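Local coordinates for protein catechol 2,3-dioxygenase (Pseudomonas sp. KL28, PDB 3HPY) that probably cleaves catechols next to their paired hydroxyls with molecular oxygen, using a bound iron, in the breakdown of aromatic hydrocarbons, at residues C[68-79]-C[117-125]. Residues are numbered along the deposited sequence; the frame is centred on the assembly and turned at random.
Sequences FFGFKVLDKATL and LIELYAEKT
Phe68-Val73, part of strand 65-73, and strand 117-121 run parallel as neighbours in the N-terminal VOC sheet, their directions 25° apart. Five backbone hydrogen bonds establish the register, from Phe69 N to Leu117 O (3.2 Å) through to Val73 N to Tyr121 O (2.8 Å). On the face bearing Glu119 and Tyr121, Glu119 OE2 lies over the Phe68 ring, 3.1 Å from CD1, and the ring and carboxylate planes differ by 19°. Salt bridges from OE2 to Arg107 and Arg109 would offset its charge, and Arg109 also makes a cation-pi contact with Phe68. The Tyr121 ring (chi1 66°) lies across the strand, its CE1 edge toward Gly70 C and Lys72 CA over its face, 4.0 Å from the centroid. Lys72 NZ forms salt bridges with Asp52 and with Asp278 of a second subunit. On the opposite face of the sheet, with Phe71 and Leu120, Ile118 CG2 meets the edge of the Phe71 ring in its plane, 3.9 Å from CD2. Past the strand ends, Leu79 CD1 of helix 76-89 packs back on Leu120 CB (3.9 Å) and Ala122 CB on Val73 CG2 (3.7 Å). Strand 65-73, helix 76-89, two antiparallel strands and strand 117-121 together form the βαβββ unit characteristic of the VOC fold.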
loop_
_atom_site.group_PDB
_atom_site.type_symbol
_atom_site.label_atom_id
_atom_site.label_comp_id
_atom_site.label_asym_id
_atom_site.label_seq_id
_atom_site.Cartn_x
_atom_site.Cartn_y
_atom_site.Cartn_z
ATOM N N PHE C 68 -33.303 3.963 -12.165
ATOM C CA PHE C 68 -33.490 4.687 -10.918
ATOM C C PHE C 68 -32.396 4.401 -9.895
ATOM O O PHE C 68 -31.661 3.419 -10.008
ATOM C CB PHE C 68 -34.871 4.355 -10.336
ATOM C CG PHE C 68 -35.106 2.893 -10.126
ATOM C CD1 PHE C 68 -34.683 2.266 -8.955
ATOM C CD2 PHE C 68 -35.764 2.137 -11.096
ATOM C CE1 PHE C 68 -34.911 0.905 -8.747
ATOM C CE2 PHE C 68 -35.998 0.772 -10.902
ATOM C CZ PHE C 68 -35.570 0.153 -9.720
ATOM N N PHE C 69 -32.295 5.277 -8.902
ATOM C CA PHE C 69 -31.296 5.160 -7.849
ATOM C C PHE C 69 -31.992 5.305 -6.498
ATOM O O PHE C 69 -32.620 6.326 -6.228
ATOM C CB PHE C 69 -30.248 6.259 -8.020
ATOM C CG PHE C 69 -29.023 6.069 -7.173
ATOM C CD1 PHE C 69 -28.773 6.902 -6.093
ATOM C CD2 PHE C 69 -28.111 5.058 -7.469
ATOM C CE1 PHE C 69 -27.630 6.738 -5.315
ATOM C CE2 PHE C 69 -26.970 4.886 -6.700
ATOM C CZ PHE C 69 -26.730 5.730 -5.619
ATOM N N GLY C 70 -31.866 4.291 -5.650
ATOM C CA GLY C 70 -32.524 4.340 -4.357
ATOM C C GLY C 70 -31.643 4.524 -3.133
ATOM O O GLY C 70 -30.457 4.209 -3.152
ATOM N N PHE C 71 -32.253 5.031 -2.065
ATOM C CA PHE C 71 -31.566 5.273 -0.799
ATOM C C PHE C 71 -32.317 4.603 0.350
ATOM O O PHE C 71 -33.527 4.789 0.497
ATOM C CB PHE C 71 -31.516 6.768 -0.503
ATOM C CG PHE C 71 -30.578 7.543 -1.377
ATOM C CD1 PHE C 71 -29.237 7.644 -1.045
ATOM C CD2 PHE C 71 -31.048 8.232 -2.498
ATOM C CE1 PHE C 71 -28.378 8.421 -1.801
ATOM C CE2 PHE C 71 -30.185 9.017 -3.266
ATOM C CZ PHE C 71 -28.854 9.111 -2.914
ATOM N N LYS C 72 -31.609 3.839 1.177
ATOM C CA LYS C 72 -32.274 3.213 2.313
ATOM C C LYS C 72 -32.379 4.259 3.415
ATOM O O LYS C 72 -31.450 5.049 3.600
ATOM C CB LYS C 72 -31.488 2.004 2.819
ATOM C CG LYS C 72 -32.167 1.330 3.998
ATOM C CD LYS C 72 -31.610 -0.038 4.301
ATOM C CE LYS C 72 -32.303 -0.629 5.515
ATOM N NZ LYS C 72 -31.917 -2.055 5.712
ATOM N N VAL C 73 -33.511 4.295 4.122
ATOM C CA VAL C 73 -33.693 5.260 5.217
ATOM C C VAL C 73 -33.713 4.498 6.547
ATOM O O VAL C 73 -33.767 3.269 6.554
ATOM C CB VAL C 73 -35.004 6.078 5.067
ATOM C CG1 VAL C 73 -35.040 6.753 3.698
ATOM C CG2 VAL C 73 -36.218 5.178 5.264
ATOM N N LEU C 74 -33.685 5.213 7.665
ATOM C CA LEU C 74 -33.647 4.550 8.964
ATOM C C LEU C 74 -34.729 3.493 9.181
ATOM O O LEU C 74 -34.412 2.328 9.467
ATOM C CB LEU C 74 -33.698 5.585 10.089
ATOM C CG LEU C 74 -33.319 5.091 11.498
ATOM C CD1 LEU C 74 -31.909 4.492 11.513
ATOM C CD2 LEU C 74 -33.381 6.258 12.458
ATOM N N ASP C 75 -35.995 3.885 9.051
ATOM C CA ASP C 75 -37.113 2.951 9.252
ATOM C C ASP C 75 -38.395 3.374 8.523
ATOM O O ASP C 75 -38.437 4.417 7.864
ATOM C CB ASP C 75 -37.402 2.810 10.752
ATOM C CG ASP C 75 -37.422 4.150 11.468
ATOM O OD1 ASP C 75 -38.117 5.070 10.987
ATOM O OD2 ASP C 75 -36.746 4.287 12.509
ATOM N N LYS C 76 -39.441 2.559 8.655
ATOM C CA LYS C 76 -40.716 2.842 8.008
ATOM C C LYS C 76 -41.250 4.206 8.431
ATOM O O LYS C 76 -41.775 4.951 7.610
ATOM C CB LYS C 76 -41.727 1.737 8.335
ATOM C CG LYS C 76 -41.340 0.375 7.767
ATOM C CD LYS C 76 -42.158 -0.752 8.395
ATOM C CE LYS C 76 -41.708 -1.017 9.826
ATOM N NZ LYS C 76 -42.678 -1.843 10.600
ATOM N N ALA C 77 -41.093 4.540 9.708
ATOM C CA ALA C 77 -41.550 5.835 10.212
ATOM C C ALA C 77 -40.838 6.971 9.477
ATOM O O ALA C 77 -41.443 7.990 9.146
ATOM C CB ALA C 77 -41.285 5.939 11.723
ATOM N N THR C 78 -39.545 6.795 9.231
ATOM C CA THR C 78 -38.763 7.809 8.536
ATOM C C THR C 78 -39.246 7.898 7.094
ATOM O O THR C 78 -39.412 8.993 6.547
ATOM C CB THR C 78 -37.267 7.447 8.544
ATOM O OG1 THR C 78 -36.872 7.127 9.885
ATOM C CG2 THR C 78 -36.424 8.618 8.037
ATOM N N LEU C 79 -39.476 6.733 6.492
ATOM C CA LEU C 79 -39.937 6.646 5.112
ATOM C C LEU C 79 -41.199 7.487 4.919
ATOM O O LEU C 79 -41.240 8.370 4.059
ATOM C CB LEU C 79 -40.221 5.189 4.742
ATOM C CG LEU C 79 -40.460 4.877 3.263
ATOM C CD1 LEU C 79 -39.218 5.255 2.465
ATOM C CD2 LEU C 79 -40.772 3.393 3.078
ATOM N N LEU C 117 -34.859 9.588 -11.656
ATOM C CA LEU C 117 -35.808 9.024 -10.708
ATOM C C LEU C 117 -35.066 8.569 -9.455
ATOM O O LEU C 117 -34.074 7.851 -9.540
ATOM C CB LEU C 117 -36.536 7.830 -11.327
ATOM C CG LEU C 117 -37.126 8.031 -12.725
ATOM C CD1 LEU C 117 -37.958 6.819 -13.101
ATOM C CD2 LEU C 117 -37.972 9.286 -12.754
ATOM N N ILE C 118 -35.554 8.989 -8.294
ATOM C CA ILE C 118 -34.941 8.630 -7.022
ATOM C C ILE C 118 -35.904 7.758 -6.223
ATOM O O ILE C 118 -37.118 7.920 -6.308
ATOM C CB ILE C 118 -34.617 9.893 -6.203
ATOM C CG1 ILE C 118 -33.845 10.890 -7.068
ATOM C CG2 ILE C 118 -33.800 9.527 -4.975
ATOM C CD1 ILE C 118 -32.464 10.431 -7.475
ATOM N N GLU C 119 -35.357 6.826 -5.454
ATOM C CA GLU C 119 -36.176 5.941 -4.641
ATOM C C GLU C 119 -35.737 5.981 -3.182
ATOM O O GLU C 119 -34.565 6.180 -2.888
ATOM C CB GLU C 119 -36.084 4.503 -5.159
ATOM C CG GLU C 119 -37.146 4.127 -6.183
ATOM C CD GLU C 119 -37.101 2.660 -6.539
ATOM O OE1 GLU C 119 -36.652 1.855 -5.694
ATOM O OE2 GLU C 119 -37.529 2.300 -7.660
ATOM N N LEU C 120 -36.695 5.797 -2.281
ATOM C CA LEU C 120 -36.437 5.778 -0.843
ATOM C C LEU C 120 -37.173 4.566 -0.278
ATOM O O LEU C 120 -38.367 4.393 -0.525
ATOM C CB LEU C 120 -36.967 7.063 -0.190
ATOM C CG LEU C 120 -36.007 8.217 0.128
ATOM C CD1 LEU C 120 -35.033 8.461 -1.004
ATOM C CD2 LEU C 120 -36.822 9.452 0.399
ATOM N N TYR C 121 -36.461 3.711 0.451
ATOM C CA TYR C 121 -37.082 2.538 1.044
ATOM C C TYR C 121 -36.486 2.291 2.411
ATOM O O TYR C 121 -35.371 2.725 2.695
ATOM C CB TYR C 121 -36.854 1.294 0.180
ATOM C CG TYR C 121 -35.401 0.863 0.089
ATOM C CD1 TYR C 121 -34.518 1.496 -0.786
ATOM C CD2 TYR C 121 -34.919 -0.194 0.862
ATOM C CE1 TYR C 121 -33.185 1.081 -0.895
ATOM C CE2 TYR C 121 -33.594 -0.617 0.765
ATOM C CZ TYR C 121 -32.734 0.020 -0.120
ATOM O OH TYR C 121 -31.440 -0.440 -0.252
ATOM N N ALA C 122 -37.227 1.577 3.250
ATOM C CA ALA C 122 -36.756 1.270 4.595
ATOM C C ALA C 122 -36.562 -0.220 4.787
ATOM O O ALA C 122 -35.958 -0.654 5.769
ATOM C CB ALA C 122 -37.747 1.796 5.624
ATOM N N GLU C 123 -37.061 -1.013 3.849
ATOM C CA GLU C 123 -36.947 -2.452 3.989
ATOM C C GLU C 123 -36.266 -3.176 2.839
ATOM O O GLU C 123 -36.457 -2.857 1.663
ATOM C CB GLU C 123 -38.332 -3.058 4.240
ATOM C CG GLU C 123 -38.973 -2.624 5.556
ATOM C CD GLU C 123 -40.370 -3.202 5.742
ATOM O OE1 GLU C 123 -40.506 -4.445 5.705
ATOM O OE2 GLU C 123 -41.327 -2.416 5.925
ATOM N N LYS C 124 -35.458 -4.160 3.214
ATOM C CA LYS C 124 -34.722 -4.993 2.278
ATOM C C LYS C 124 -34.044 -6.077 3.098
ATOM O O LYS C 124 -33.258 -5.794 4.006
ATOM C CB LYS C 124 -33.684 -4.172 1.515
ATOM C CG LYS C 124 -32.851 -5.006 0.548
ATOM C CD LYS C 124 -31.966 -4.142 -0.349
ATOM C CE LYS C 124 -32.750 -3.497 -1.487
ATOM N NZ LYS C 124 -31.835 -2.798 -2.439
ATOM N N THR C 125 -34.360 -7.321 2.773
ATOM C CA THR C 125 -33.820 -8.470 3.480
ATOM C C THR C 125 -32.311 -8.438 3.691
ATOM O O THR C 125 -31.549 -8.129 2.776
ATOM C CB THR C 125 -34.190 -9.773 2.745
ATOM O OG1 THR C 125 -35.612 -9.845 2.597
ATOM C CG2 THR C 125 -33.707 -10.986 3.524
#